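Local atomic coordinates of polysaccharide deacetylase-like protein (Bacillus anthracis, PDB entry 4V33), a protein that is a putative zinc-dependent polysaccharide deacetylase, required for osmotic stability and maintenance of cell shape, that probably acts on a cell-wall polysaccharide. Residues L72-Y77 against I122-D127; N213-L218 against V254-F259; T322-G327 against M341-I346; E279-S284 against A312-Y317. All coordinates share one frame; numbering follows the deposited sequence. Where two conformers were deposited one is given.

Interaction 1: residues L72-Y77 against I122-D127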
loop_
_atom_site.group_PDB
_atom_site.type_symbol
_atom_site.label_atom_id
_atom_site.label_comp_id
_atom_site.label_asym_id
_atom_site.label_seq_id
_atom_site.Cartn_x
_atom_site.Cartn_y
_atom_site.Cartn_z
ATOM N N LEU A 72 -30.262 -27.644 -8.579
ATOM C CA LEU A 72 -28.928 -28.158 -8.280
ATOM C C LEU A 72 -28.884 -29.058 -7.055
ATOM O O LEU A 72 -29.686 -28.914 -6.134
ATOM C CB LEU A 72 -27.966 -26.991 -8.029
ATOM C CG LEU A 72 -27.748 -25.941 -9.116
ATOM C CD1 LEU A 72 -26.829 -24.849 -8.603
ATOM C CD2 LEU A 72 -27.175 -26.586 -10.376
ATOM N N THR A 73 -27.914 -29.967 -7.035
ATOM C CA THR A 73 -27.669 -30.774 -5.848
ATOM C C THR A 73 -26.467 -30.241 -5.083
ATOM O O THR A 73 -26.310 -30.505 -3.891
ATOM C CB THR A 73 -27.424 -32.252 -6.193
ATOM O OG1 THR A 73 -26.366 -32.355 -7.155
ATOM C CG2 THR A 73 -28.684 -32.878 -6.765
ATOM N N GLU A 74 -25.630 -29.463 -5.763
ATOM C CA GLU A 74 -24.360 -29.042 -5.192
ATOM C C GLU A 74 -23.876 -27.758 -5.849
ATOM O O GLU A 74 -24.154 -27.510 -7.020
ATOM C CB GLU A 74 -23.338 -30.169 -5.417
ATOM C CG GLU A 74 -21.918 -29.905 -4.949
ATOM C CD GLU A 74 -20.969 -31.025 -5.349
ATOM O OE1 GLU A 74 -21.426 -31.992 -6.003
ATOM O OE2 GLU A 74 -19.767 -30.939 -5.009
ATOM N N VAL A 75 -23.159 -26.941 -5.087
ATOM C CA VAL A 75 -22.434 -25.806 -5.640
ATOM C C VAL A 75 -20.967 -25.997 -5.296
ATOM O O VAL A 75 -20.631 -26.330 -4.161
ATOM C CB VAL A 75 -22.935 -24.461 -5.065
ATOM C CG1 VAL A 75 -21.972 -23.325 -5.408
ATOM C CG2 VAL A 75 -24.335 -24.155 -5.589
ATOM N N GLN A 76 -20.092 -25.816 -6.277
ATOM C CA GLN A 76 -18.660 -25.849 -5.998
ATOM C C GLN A 76 -18.079 -24.466 -6.140
ATOM O O GLN A 76 -18.263 -23.815 -7.167
ATOM C CB GLN A 76 -17.942 -26.824 -6.932
ATOM C CG GLN A 76 -18.453 -28.249 -6.789
ATOM C CD GLN A 76 -17.600 -29.269 -7.519
ATOM O OE1 GLN A 76 -16.722 -28.918 -8.308
ATOM N NE2 GLN A 76 -17.864 -30.539 -7.260
ATOM N N TYR A 77 -17.381 -24.020 -5.099
ATOM C CA TYR A 77 -16.767 -22.701 -5.088
ATOM C C TYR A 77 -15.271 -22.827 -5.296
ATOM O O TYR A 77 -14.563 -23.351 -4.432
ATOM C CB TYR A 77 -17.000 -22.008 -3.742
ATOM C CG TYR A 77 -18.444 -21.786 -3.354
ATOM C CD1 TYR A 77 -19.110 -20.631 -3.732
ATOM C CD2 TYR A 77 -19.126 -22.714 -2.578
ATOM C CE1 TYR A 77 -20.433 -20.404 -3.361
ATOM C CE2 TYR A 77 -20.454 -22.496 -2.196
ATOM C CZ TYR A 77 -21.096 -21.337 -2.596
ATOM O OH TYR A 77 -22.407 -21.101 -2.229
ATOM N N ILE A 122 -19.752 -22.870 -9.585
ATOM C CA ILE A 122 -20.458 -23.687 -10.561
ATOM C C ILE A 122 -21.466 -24.550 -9.831
ATOM O O ILE A 122 -21.321 -24.808 -8.639
ATOM C CB ILE A 122 -19.508 -24.593 -11.393
ATOM C CG1 ILE A 122 -18.877 -25.689 -10.526
ATOM C CG2 ILE A 122 -18.464 -23.756 -12.120
ATOM C CD1 ILE A 122 -17.994 -26.653 -11.309
ATOM N N GLY A 123 -22.509 -24.969 -10.541
ATOM C CA GLY A 123 -23.502 -25.844 -9.957
ATOM C C GLY A 123 -23.380 -27.240 -10.531
ATOM O O GLY A 123 -22.906 -27.413 -11.656
ATOM N N ILE A 124 -23.798 -28.236 -9.755
ATOM C CA ILE A 124 -23.828 -29.617 -10.228
ATOM C C ILE A 124 -25.255 -30.134 -10.150
ATOM O O ILE A 124 -25.887 -30.042 -9.095
ATOM C CB ILE A 124 -22.950 -30.538 -9.356
ATOM C CG1 ILE A 124 -21.621 -29.863 -8.997
ATOM C CG2 ILE A 124 -22.746 -31.896 -10.049
ATOM C CD1 ILE A 124 -20.733 -29.585 -10.180
ATOM N N LYS A 125 -25.762 -30.676 -11.258
ATOM C CA LYS A 125 -27.093 -31.292 -11.281
ATOM C C LYS A 125 -27.028 -32.721 -10.743
ATOM O O LYS A 125 -25.941 -33.279 -10.560
ATOM C CB LYS A 125 -27.658 -31.338 -12.707
ATOM C CG LYS A 125 -27.519 -30.065 -13.525
ATOM C CD LYS A 125 -28.642 -29.083 -13.278
ATOM C CE LYS A 125 -29.985 -29.597 -13.779
ATOM N NZ LYS A 125 -31.025 -28.554 -13.559
ATOM N N GLU A 126 -28.200 -33.313 -10.514
ATOM C CA GLU A 126 -28.279 -34.678 -10.002
ATOM C C GLU A 126 -27.554 -35.681 -10.905
ATOM O O GLU A 126 -26.903 -36.600 -10.408
ATOM C CB GLU A 126 -29.741 -35.098 -9.793
ATOM C CG GLU A 126 -29.902 -36.500 -9.217
ATOM C CD GLU A 126 -31.331 -36.804 -8.807
ATOM O OE1 GLU A 126 -31.833 -36.149 -7.868
ATOM O OE2 GLU A 126 -31.952 -37.700 -9.418
ATOM N N ASP A 127 -27.639 -35.493 -12.221
ATOM C CA ASP A 127 -26.931 -36.394 -13.134
ATOM C C ASP A 127 -25.455 -36.042 -13.340
ATOM O O ASP A 127 -24.768 -36.698 -14.126
ATOM C CB ASP A 127 -27.648 -36.544 -14.488
ATOM C CG ASP A 127 -27.637 -35.267 -15.324
ATOM O OD1 ASP A 127 -27.017 -34.263 -14.921
ATOM O OD2 ASP A 127 -28.256 -35.279 -16.410
#
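Leu72 approaches Gly123 with its branched end: CD1 rests 3.7 Å from Gly123 CA, a place where the other strand has no side chain and the leucine can lie directly on the main chain. Next comes an irregularity. Thr73 and Glu74 both face Ile124, a classic beta bulge, and Ile124 O takes a nearly straight bond from Thr73 N (2.9 Å) and a weak one from Glu74 N. Thr73 CG2 meanwhile packs against Glu126 CA at 3.7 Å. From Glu74 onward the pairing is regular and antiparallel. Glu74 O receives Ile124 N at 2.9 Å, and the glutamate side chain, its CG anti to the backbone N (chi1 177°), runs alongside that of Ile124. Its CB and OE1 lie along Ile124 CB and CG1, while OE2 bonds to Ser93 OG and, from above the carboxylate plane, to Gln76 NE2 at 3.0 Å. Val75 sits in a non-hydrogen-bonded pair with Gly123 and turns to the opposite face, where a buried beta-branched residue suits an extended chain. Gln76 forms a hydrogen-bonded pair with Ile122, its N giving a 2.8 Å bond to Ile122 O, and its CB and amide pack against the apolar side chains of Ile122 and Ile124. The two strands are the central pair of a four-stranded antiparallel sheet: strand 90-94 flanks 74-81, strand 130-140 flanks 115-124, and Val75 and Tyr77 reach Met65 of strand 60-66, as in the packing of a fibronectin type III-like sandwich.

Interaction 2: residues N213-L218 against V254-F259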
loop_
_atom_site.group_PDB
_atom_site.type_symbol
_atom_site.label_atom_id
_atom_site.label_comp_id
_atom_site.label_asym_id
_atom_site.label_seq_id
_atom_site.Cartn_x
_atom_site.Cartn_y
_atom_site.Cartn_z
ATOM N N ASN A 213 21.503 7.951 -2.701
ATOM C CA ASN A 213 22.076 6.713 -2.156
ATOM C C ASN A 213 21.029 5.610 -2.041
ATOM O O ASN A 213 21.314 4.446 -2.337
ATOM C CB ASN A 213 22.706 6.947 -0.780
ATOM C CG ASN A 213 23.910 7.862 -0.840
ATOM O OD1 ASN A 213 24.650 7.875 -1.826
ATOM N ND2 ASN A 213 24.113 8.636 0.220
ATOM N N ALA A 214 19.823 5.975 -1.603
ATOM C CA ALA A 214 18.727 5.012 -1.524
ATOM C C ALA A 214 18.359 4.506 -2.911
ATOM O O ALA A 214 18.158 3.314 -3.111
ATOM C CB ALA A 214 17.514 5.630 -0.838
ATOM N N PHE A 215 18.273 5.428 -3.866
ATOM C CA PHE A 215 18.029 5.093 -5.261
ATOM C C PHE A 215 19.027 4.050 -5.772
ATOM O O PHE A 215 18.642 3.025 -6.341
ATOM C CB PHE A 215 18.093 6.391 -6.083
ATOM C CG PHE A 215 18.006 6.195 -7.569
ATOM C CD1 PHE A 215 16.992 5.434 -8.137
ATOM C CD2 PHE A 215 18.923 6.815 -8.406
ATOM C CE1 PHE A 215 16.914 5.270 -9.506
ATOM C CE2 PHE A 215 18.849 6.655 -9.783
ATOM C CZ PHE A 215 17.840 5.884 -10.333
ATOM N N HIS A 216 20.310 4.307 -5.556
ATOM C CA HIS A 216 21.347 3.388 -6.007
ATOM C C HIS A 216 21.255 2.018 -5.335
ATOM O O HIS A 216 21.498 0.998 -5.975
ATOM C CB HIS A 216 22.727 4.008 -5.790
ATOM C CG HIS A 216 22.967 5.228 -6.621
ATOM N ND1 HIS A 216 23.794 6.252 -6.217
ATOM C CD2 HIS A 216 22.490 5.586 -7.836
ATOM C CE1 HIS A 216 23.812 7.194 -7.144
ATOM N NE2 HIS A 216 23.028 6.814 -8.138
ATOM N N VAL A 217 20.904 1.994 -4.052
ATOM C CA VAL A 217 20.731 0.728 -3.338
ATOM C C VAL A 217 19.562 -0.049 -3.937
ATOM O O VAL A 217 19.646 -1.260 -4.160
ATOM C CB VAL A 217 20.495 0.963 -1.834
ATOM C CG1 VAL A 217 19.929 -0.285 -1.170
ATOM C CG2 VAL A 217 21.792 1.407 -1.151
ATOM N N LEU A 218 18.464 0.650 -4.207
ATOM C CA LEU A 218 17.312 -0.003 -4.821
ATOM C C LEU A 218 17.607 -0.527 -6.237
ATOM O O LEU A 218 17.147 -1.613 -6.615
ATOM C CB LEU A 218 16.092 0.924 -4.798
ATOM C CG LEU A 218 15.552 1.227 -3.397
ATOM C CD1 LEU A 218 14.407 2.245 -3.483
ATOM C CD2 LEU A 218 15.096 -0.055 -2.698
ATOM N N VAL A 254 12.623 9.047 -11.383
ATOM C CA VAL A 254 11.323 8.773 -11.978
ATOM C C VAL A 254 11.439 7.902 -13.233
ATOM O O VAL A 254 10.698 6.930 -13.391
ATOM C CB VAL A 254 10.571 10.082 -12.285
ATOM C CG1 VAL A 254 9.328 9.808 -13.111
ATOM C CG2 VAL A 254 10.213 10.789 -10.987
ATOM N N ASP A 255 12.375 8.230 -14.121
ATOM C CA ASP A 255 12.498 7.489 -15.379
ATOM C C ASP A 255 12.863 6.018 -15.168
ATOM O O ASP A 255 12.547 5.170 -16.011
ATOM C CB ASP A 255 13.511 8.145 -16.321
ATOM C CG ASP A 255 13.039 9.486 -16.858
ATOM O OD1 ASP A 255 11.866 9.862 -16.629
ATOM O OD2 ASP A 255 13.852 10.164 -17.520
ATOM N N SER A 256 13.518 5.719 -14.048
ATOM C CA SER A 256 13.934 4.348 -13.732
ATOM C C SER A 256 12.745 3.447 -13.428
ATOM O O SER A 256 12.876 2.223 -13.422
ATOM C CB SER A 256 14.865 4.335 -12.518
ATOM O OG SER A 256 14.142 4.605 -11.322
ATOM N N GLY A 257 11.601 4.059 -13.144
ATOM C CA GLY A 257 10.423 3.323 -12.729
ATOM C C GLY A 257 10.402 3.025 -11.241
ATOM O O GLY A 257 9.443 2.447 -10.736
ATOM N N ILE A 258 11.457 3.418 -10.533
ATOM C CA ILE A 258 11.555 3.114 -9.109
ATOM C C ILE A 258 10.823 4.138 -8.243
ATOM O O ILE A 258 10.110 3.774 -7.316
ATOM C CB ILE A 258 13.034 2.950 -8.649
ATOM C CG1 ILE A 258 13.665 1.745 -9.358
ATOM C CG2 ILE A 258 13.123 2.768 -7.134
ATOM C CD1 ILE A 258 15.153 1.573 -9.072
ATOM N N PHE A 259 10.981 5.422 -8.540
ATOM C CA PHE A 259 10.412 6.428 -7.659
ATOM C C PHE A 259 9.108 7.052 -8.120
ATOM O O PHE A 259 8.918 7.355 -9.297
ATOM C CB PHE A 259 11.428 7.529 -7.358
ATOM C CG PHE A 259 12.354 7.188 -6.234
ATOM C CD1 PHE A 259 13.511 6.472 -6.473
ATOM C CD2 PHE A 259 12.055 7.564 -4.929
ATOM C CE1 PHE A 259 14.366 6.133 -5.435
ATOM C CE2 PHE A 259 12.904 7.227 -3.884
ATOM C CZ PHE A 259 14.068 6.515 -4.146
#
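Phe215 swings its ring out toward Ser256 because CG stands anti to the backbone N (chi1 174°), whereas Leu218, one turn later, has CG beside its backbone N (chi1 -66°) and sends CD1 to Ile258. Three residues apart on helix 211-221, both project from one side onto the chain that leaves helix 247-255. The phenylalanine ring meets Ser256 at its edge, CE1 lying 3.4 Å from OG, with the serine CB also near the ring plane. That hydroxyl is already engaged: Ser256 OG accepts from Ile258 N at 3.0 Å, an ST turn, and also bonds to Met253 O, so the small polar group is satisfied even beside an aromatic ring. Ile258 fits between the two helix residues, its CD1 4.1 Å from Phe215 CE1 and its CG2 3.9 Å from Leu218 CD1; an aliphatic branched residue can serve both neighbours at once. Phe259 lies obliquely to the other ring, with CE1 3.8 Å from Phe215 CB, and its CZ lies near Leu218 CD1. Gly257, with positive phi (84°), lets the chain turn sharply as it leaves the helix before it enters strand 259-263. Around the cluster, Met174 of helix 167-179 and Ala230 of strand 230-234 also touch Leu218. Such packing of an outer helix against the turn from helix 247-255 into strand 259-263 is consistent with the alpha/beta barrel-like fold of the polysaccharide deacetylase family.

Interaction 3: residues T322-G327 against M341-I346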
loop_
_atom_site.group_PDB
_atom_site.type_symbol
_atom_site.label_atom_id
_atom_site.label_comp_id
_atom_site.label_asym_id
_atom_site.label_seq_id
_atom_site.Cartn_x
_atom_site.Cartn_y
_atom_site.Cartn_z
ATOM N N THR A 322 0.113 11.420 4.530
ATOM C CA THR A 322 0.696 10.657 5.628
ATOM C C THR A 322 1.103 11.546 6.794
ATOM O O THR A 322 1.567 12.677 6.608
ATOM C CB THR A 322 1.931 9.841 5.183
ATOM O OG1 THR A 322 2.795 10.672 4.397
ATOM C CG2 THR A 322 1.509 8.623 4.368
ATOM N N THR A 323 0.929 11.006 7.994
ATOM C CA THR A 323 1.271 11.689 9.235
ATOM C C THR A 323 2.538 11.075 9.811
ATOM O O THR A 323 3.205 10.281 9.149
ATOM C CB THR A 323 0.131 11.538 10.267
ATOM O OG1 THR A 323 0.106 10.189 10.758
ATOM C CG2 THR A 323 -1.226 11.873 9.639
ATOM N N THR A 324 2.889 11.452 11.038
ATOM C CA THR A 324 3.955 10.743 11.735
ATOM C C THR A 324 3.440 9.956 12.933
ATOM O O THR A 324 4.223 9.538 13.790
ATOM C CB THR A 324 5.101 11.681 12.176
ATOM O OG1 THR A 324 4.598 12.683 13.066
ATOM C CG2 THR A 324 5.746 12.343 10.964
ATOM N N LYS A 325 2.126 9.749 12.999
ATOM C CA LYS A 325 1.564 8.917 14.056
ATOM C C LYS A 325 2.056 7.491 13.833
ATOM O O LYS A 325 2.010 6.989 12.715
ATOM C CB LYS A 325 0.035 8.974 14.036
ATOM C CG LYS A 325 -0.626 8.246 15.196
ATOM C CD LYS A 325 -2.127 8.516 15.233
ATOM C CE LYS A 325 -2.805 7.701 16.322
ATOM N NZ LYS A 325 -4.260 8.019 16.436
ATOM N N PRO A 326 2.550 6.834 14.889
ATOM C CA PRO A 326 3.150 5.509 14.690
ATOM C C PRO A 326 2.131 4.397 14.482
ATOM O O PRO A 326 1.059 4.396 15.087
ATOM C CB PRO A 326 3.909 5.265 15.999
ATOM C CG PRO A 326 3.210 6.125 17.008
ATOM C CD PRO A 326 2.761 7.346 16.256
ATOM N N GLY A 327 2.477 3.440 13.632
ATOM C CA GLY A 327 1.612 2.298 13.414
ATOM C C GLY A 327 1.510 1.917 11.955
ATOM O O GLY A 327 2.111 2.558 11.095
ATOM N N MET A 341 -2.889 8.974 7.277
ATOM C CA MET A 341 -2.241 7.666 7.263
ATOM C C MET A 341 -1.029 7.590 8.197
ATOM O O MET A 341 -0.091 8.378 8.078
ATOM C CB MET A 341 -1.840 7.322 5.822
ATOM C CG MET A 341 -1.412 5.889 5.575
ATOM S SD MET A 341 -1.350 5.524 3.799
ATOM C CE MET A 341 -3.090 5.563 3.375
ATOM N N LYS A 342 -1.055 6.620 9.109
ATOM C CA LYS A 342 0.055 6.392 10.033
ATOM C C LYS A 342 1.296 5.909 9.296
ATOM O O LYS A 342 1.203 5.336 8.204
ATOM C CB LYS A 342 -0.314 5.319 11.054
ATOM C CG LYS A 342 -1.412 5.676 12.035
ATOM C CD LYS A 342 -1.808 4.409 12.791
ATOM C CE LYS A 342 -2.881 4.665 13.825
ATOM N NZ LYS A 342 -3.295 3.384 14.465
ATOM N N ARG A 343 2.453 6.111 9.918
ATOM C CA ARG A 343 3.711 5.622 9.371
ATOM C C ARG A 343 4.596 4.971 10.427
ATOM O O ARG A 343 4.480 5.246 11.624
ATOM C CB ARG A 343 4.475 6.736 8.649
ATOM C CG ARG A 343 3.778 7.214 7.373
ATOM C CD ARG A 343 4.728 7.993 6.494
ATOM N NE ARG A 343 4.913 9.367 6.967
ATOM C CZ ARG A 343 5.780 10.212 6.427
ATOM N NH1 ARG A 343 6.557 9.811 5.420
ATOM N NH2 ARG A 343 5.867 11.460 6.888
ATOM N N VAL A 344 5.480 4.100 9.955
ATOM C CA VAL A 344 6.469 3.454 10.813
ATOM C C VAL A 344 7.802 4.190 10.671
ATOM O O VAL A 344 8.407 4.198 9.595
ATOM C CB VAL A 344 6.633 1.965 10.426
ATOM C CG1 VAL A 344 7.708 1.305 11.292
ATOM C CG2 VAL A 344 5.294 1.223 10.555
ATOM N N ARG A 345 8.257 4.816 11.751
ATOM C CA ARG A 345 9.498 5.583 11.736
ATOM C C ARG A 345 10.713 4.664 11.833
ATOM O O ARG A 345 10.780 3.820 12.720
ATOM C CB ARG A 345 9.503 6.564 12.907
ATOM C CG ARG A 345 10.784 7.360 13.045
ATOM C CD ARG A 345 10.718 8.326 14.238
ATOM N NE ARG A 345 9.751 9.405 14.052
ATOM C CZ ARG A 345 10.006 10.529 13.390
ATOM N NH1 ARG A 345 11.188 10.715 12.816
ATOM N NH2 ARG A 345 9.064 11.465 13.284
ATOM N N ILE A 346 11.650 4.814 10.900
ATOM C CA ILE A 346 12.935 4.136 11.024
ATOM C C ILE A 346 13.974 5.098 11.603
ATOM O O ILE A 346 14.061 6.255 11.189
ATOM C CB ILE A 346 13.418 3.551 9.683
ATOM C CG1 ILE A 346 12.343 2.634 9.081
ATOM C CG2 ILE A 346 14.739 2.804 9.882
ATOM C CD1 ILE A 346 11.791 1.585 10.044
HETATM O O HOH W 1 3.892 13.370 8.110
HETATM O O HOH W 2 5.798 7.341 12.926
HETATM O O HOH W 3 6.516 10.570 15.248
HETATM O O HOH W 4 2.009 2.679 8.377
#
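Arg343 and Thr323 form the firm centre of this contact: NE gives a nearly straight bond to Thr323 O at 2.9 Å, with the oxygen at the guanidinium edge and in its plane. Thr322 covers one face of the same group, its OG1 lying above the centre. The bend at chi3 (-79°) turns the arginine back across the threonines. Its NH2 is held by Asp205 and water 1 and its NH1 by Thr203, which together with the bond from NE fix the rotation of the flat group. Alongside, Thr323 N meets Met341 O at 2.8 Å in an almost linear bond, and Arg343 N reaches Lys325 O at 3.0 Å. Thr323 OG1 accepts from Lys325 N, an ST turn at the point where the strand departs from regular parallel pairing. Water 1 adds a tie between Thr322 O and Arg343 NH2.

Farther along, the contact is looser and wetter. Lys325 and Lys342 cross with their CE atoms 3.9 Å apart, long flexible chains whose methylenes touch while the ammonium groups, 5.1 Å apart between the two NZ atoms, carry like charge. Water 2 bridges Thr324 O and Arg343 O, water 4 bridges Gly327 O and Lys342 O, and Gly327 N makes a weak bond to Arg343 O. Strands 320-326 and 341-345 are thus parallel partners that splay apart, the axes of the short segments crossing at 67°; strand 298-300 adjoins the first, strand 146-149 the second, and Val344 touches helix 352-359.

Interaction 4: residues E279-S284 against A312-Y317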
loop_
_atom_site.group_PDB
_atom_site.type_symbol
_atom_site.label_atom_id
_atom_site.label_comp_id
_atom_site.label_asym_id
_atom_site.label_seq_id
_atom_site.Cartn_x
_atom_site.Cartn_y
_atom_site.Cartn_z
ATOM N N GLU A 279 -0.713 28.171 -2.073
ATOM C CA GLU A 279 0.713 28.157 -2.372
ATOM C C GLU A 279 1.402 26.892 -1.854
ATOM O O GLU A 279 2.191 26.271 -2.564
ATOM C CB GLU A 279 1.407 29.404 -1.809
ATOM C CG GLU A 279 2.881 29.453 -2.154
ATOM C CD GLU A 279 3.538 30.763 -1.788
ATOM O OE1 GLU A 279 2.859 31.640 -1.203
ATOM O OE2 GLU A 279 4.747 30.903 -2.087
ATOM N N GLU A 280 1.103 26.500 -0.622
ATOM C CA GLU A 280 1.823 25.385 0.005
ATOM C C GLU A 280 1.374 24.008 -0.465
ATOM O O GLU A 280 2.175 23.069 -0.495
ATOM C CB GLU A 280 1.711 25.466 1.525
ATOM C CG GLU A 280 2.558 26.571 2.139
ATOM C CD GLU A 280 4.070 26.299 2.050
ATOM O OE1 GLU A 280 4.506 25.160 1.760
ATOM O OE2 GLU A 280 4.831 27.260 2.284
ATOM N N LEU A 281 0.091 23.881 -0.803
ATOM C CA LEU A 281 -0.487 22.571 -1.116
ATOM C C LEU A 281 -0.821 22.403 -2.597
ATOM O O LEU A 281 -0.506 21.383 -3.209
ATOM C CB LEU A 281 -1.749 22.335 -0.278
ATOM C CG LEU A 281 -1.551 22.183 1.233
ATOM C CD1 LEU A 281 -2.882 22.190 1.961
ATOM C CD2 LEU A 281 -0.765 20.908 1.558
ATOM N N LYS A 282 -1.471 23.406 -3.173
ATOM C CA LYS A 282 -1.902 23.335 -4.557
ATOM C C LYS A 282 -0.760 23.622 -5.539
ATOM O O LYS A 282 -0.521 22.854 -6.469
ATOM C CB LYS A 282 -3.065 24.308 -4.770
ATOM C CG LYS A 282 -3.621 24.351 -6.165
ATOM C CD LYS A 282 -4.715 25.406 -6.207
ATOM C CE LYS A 282 -5.030 25.815 -7.613
ATOM N NZ LYS A 282 -3.935 26.595 -8.269
ATOM N N GLU A 283 -0.058 24.731 -5.334
ATOM C CA GLU A 283 0.964 25.147 -6.290
ATOM C C GLU A 283 2.231 24.291 -6.217
ATOM O O GLU A 283 2.958 24.154 -7.204
ATOM C CB GLU A 283 1.260 26.650 -6.132
ATOM C CG GLU A 283 0.003 27.493 -6.393
ATOM C CD GLU A 283 0.170 28.981 -6.140
ATOM O OE1 GLU A 283 1.286 29.433 -5.800
ATOM O OE2 GLU A 283 -0.838 29.701 -6.294
ATOM N N SER A 284 2.487 23.707 -5.052
ATOM C CA SER A 284 3.600 22.774 -4.909
ATOM C C SER A 284 3.331 21.537 -5.759
ATOM O O SER A 284 4.202 21.078 -6.500
ATOM C CB SER A 284 3.810 22.393 -3.440
ATOM O OG SER A 284 2.623 21.864 -2.871
ATOM N N ALA A 312 -9.027 19.123 5.679
ATOM C CA ALA A 312 -9.988 19.657 4.722
ATOM C C ALA A 312 -9.315 20.419 3.578
ATOM O O ALA A 312 -9.755 20.331 2.428
ATOM C CB ALA A 312 -11.008 20.525 5.418
ATOM N N GLU A 313 -8.252 21.163 3.886
ATOM C CA GLU A 313 -7.524 21.875 2.842
ATOM C C GLU A 313 -6.784 20.885 1.945
ATOM O O GLU A 313 -6.814 20.998 0.716
ATOM C CB GLU A 313 -6.538 22.888 3.447
ATOM C CG GLU A 313 -7.201 24.054 4.179
ATOM C CD GLU A 313 -7.892 25.040 3.249
ATOM O OE1 GLU A 313 -7.759 24.916 2.014
ATOM O OE2 GLU A 313 -8.575 25.953 3.762
ATOM N N THR A 314 -6.141 19.903 2.571
ATOM C CA THR A 314 -5.374 18.897 1.853
ATOM C C THR A 314 -6.264 18.097 0.898
ATOM O O THR A 314 -5.848 17.769 -0.213
ATOM C CB THR A 314 -4.651 17.977 2.851
ATOM O OG1 THR A 314 -3.821 18.784 3.698
ATOM C CG2 THR A 314 -3.771 16.947 2.137
ATOM N N LYS A 315 -7.497 17.827 1.328
ATOM C CA LYS A 315 -8.457 17.027 0.569
ATOM C C LYS A 315 -8.775 17.663 -0.784
ATOM O O LYS A 315 -9.156 16.980 -1.732
ATOM C CB LYS A 315 -9.754 16.882 1.376
ATOM C CG LYS A 315 -10.762 15.909 0.790
ATOM C CD LYS A 315 -11.902 15.648 1.759
ATOM C CE LYS A 315 -12.845 14.570 1.230
ATOM N NZ LYS A 315 -13.944 14.270 2.192
ATOM N N LYS A 316 -8.628 18.982 -0.865
ATOM C CA LYS A 316 -8.894 19.690 -2.113
ATOM C C LYS A 316 -7.916 19.303 -3.224
ATOM O O LYS A 316 -8.248 19.404 -4.414
ATOM C CB LYS A 316 -8.830 21.199 -1.887
ATOM C CG LYS A 316 -9.870 21.729 -0.918
ATOM C CD LYS A 316 -9.605 23.194 -0.595
ATOM C CE LYS A 316 -10.595 23.710 0.435
ATOM N NZ LYS A 316 -10.354 25.147 0.760
ATOM N N TYR A 317 -6.724 18.856 -2.835
ATOM C CA TYR A 317 -5.610 18.741 -3.776
ATOM C C TYR A 317 -4.950 17.369 -3.849
ATOM O O TYR A 317 -4.345 17.038 -4.863
ATOM C CB TYR A 317 -4.541 19.788 -3.443
ATOM C CG TYR A 317 -5.125 21.167 -3.240
ATOM C CD1 TYR A 317 -5.818 21.799 -4.267
ATOM C CD2 TYR A 317 -5.012 21.825 -2.023
ATOM C CE1 TYR A 317 -6.369 23.051 -4.093
ATOM C CE2 TYR A 317 -5.557 23.086 -1.841
ATOM C CZ TYR A 317 -6.241 23.689 -2.882
ATOM O OH TYR A 317 -6.795 24.944 -2.732
#
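Tyr317 presents its ring as a flat plate between two lysine side chains: Lys282 CB lies over the centre of one face, 3.6 Å from the ring centroid and 13° from the normal, a CH-pi contact, while CB of the adjacent Lys316 covers the opposite face. The rest of the Lys282 chain continues outward over the ring, CD lying 3.6 Å from Tyr317 CE1, because CG is anti to its backbone N (chi1 180°); its ammonium turns away to Glu286. Leu281 comes in obliquely, CB 3.7 Å from Tyr317 CD2, and its CD1 reaches on to Glu313 CB at 4.0 Å and to Thr314 OG1. Glu313 thus meets it with a methylene, Thr314 with a hydroxyl oxygen that is already bonded to Val310 O. Helices 277-292 and 308-315 are thereby joined without a direct hydrogen bond between the two segments, although just beyond them Lys285 makes a polar tie across to Tyr317 O. Cohesion therefore comes from CH-pi and apolar contact, with Leu281 buried and Lys282 and Tyr317 at the partly exposed margin, while the charges of Lys282 and Glu313 are met within their own helical regions, by Glu286 and by Lys309 and Lys316.

Overall arrangement
The contacts follow the chain as interaction 1, interaction 2, interaction 4 and interaction 3. Interaction 1 stands apart, in an antiparallel sheet of the N-terminal domain, with its centre about 49 to 55 Å from those of the others. The remaining three share the catalytic-type domain built round the parallel sheet, their centres about 20 to 27 Å apart. Interaction 3 joins two strands of that sheet near the zinc ion, which is bound by Asp206, His264 and His268; interactions 2 and 4 fasten outer helices. Helix 308-315 of interaction 4 leads directly into strand 320-326 of interaction 3. The protein thus couples a separate beta domain to a zinc-binding barrel-like domain.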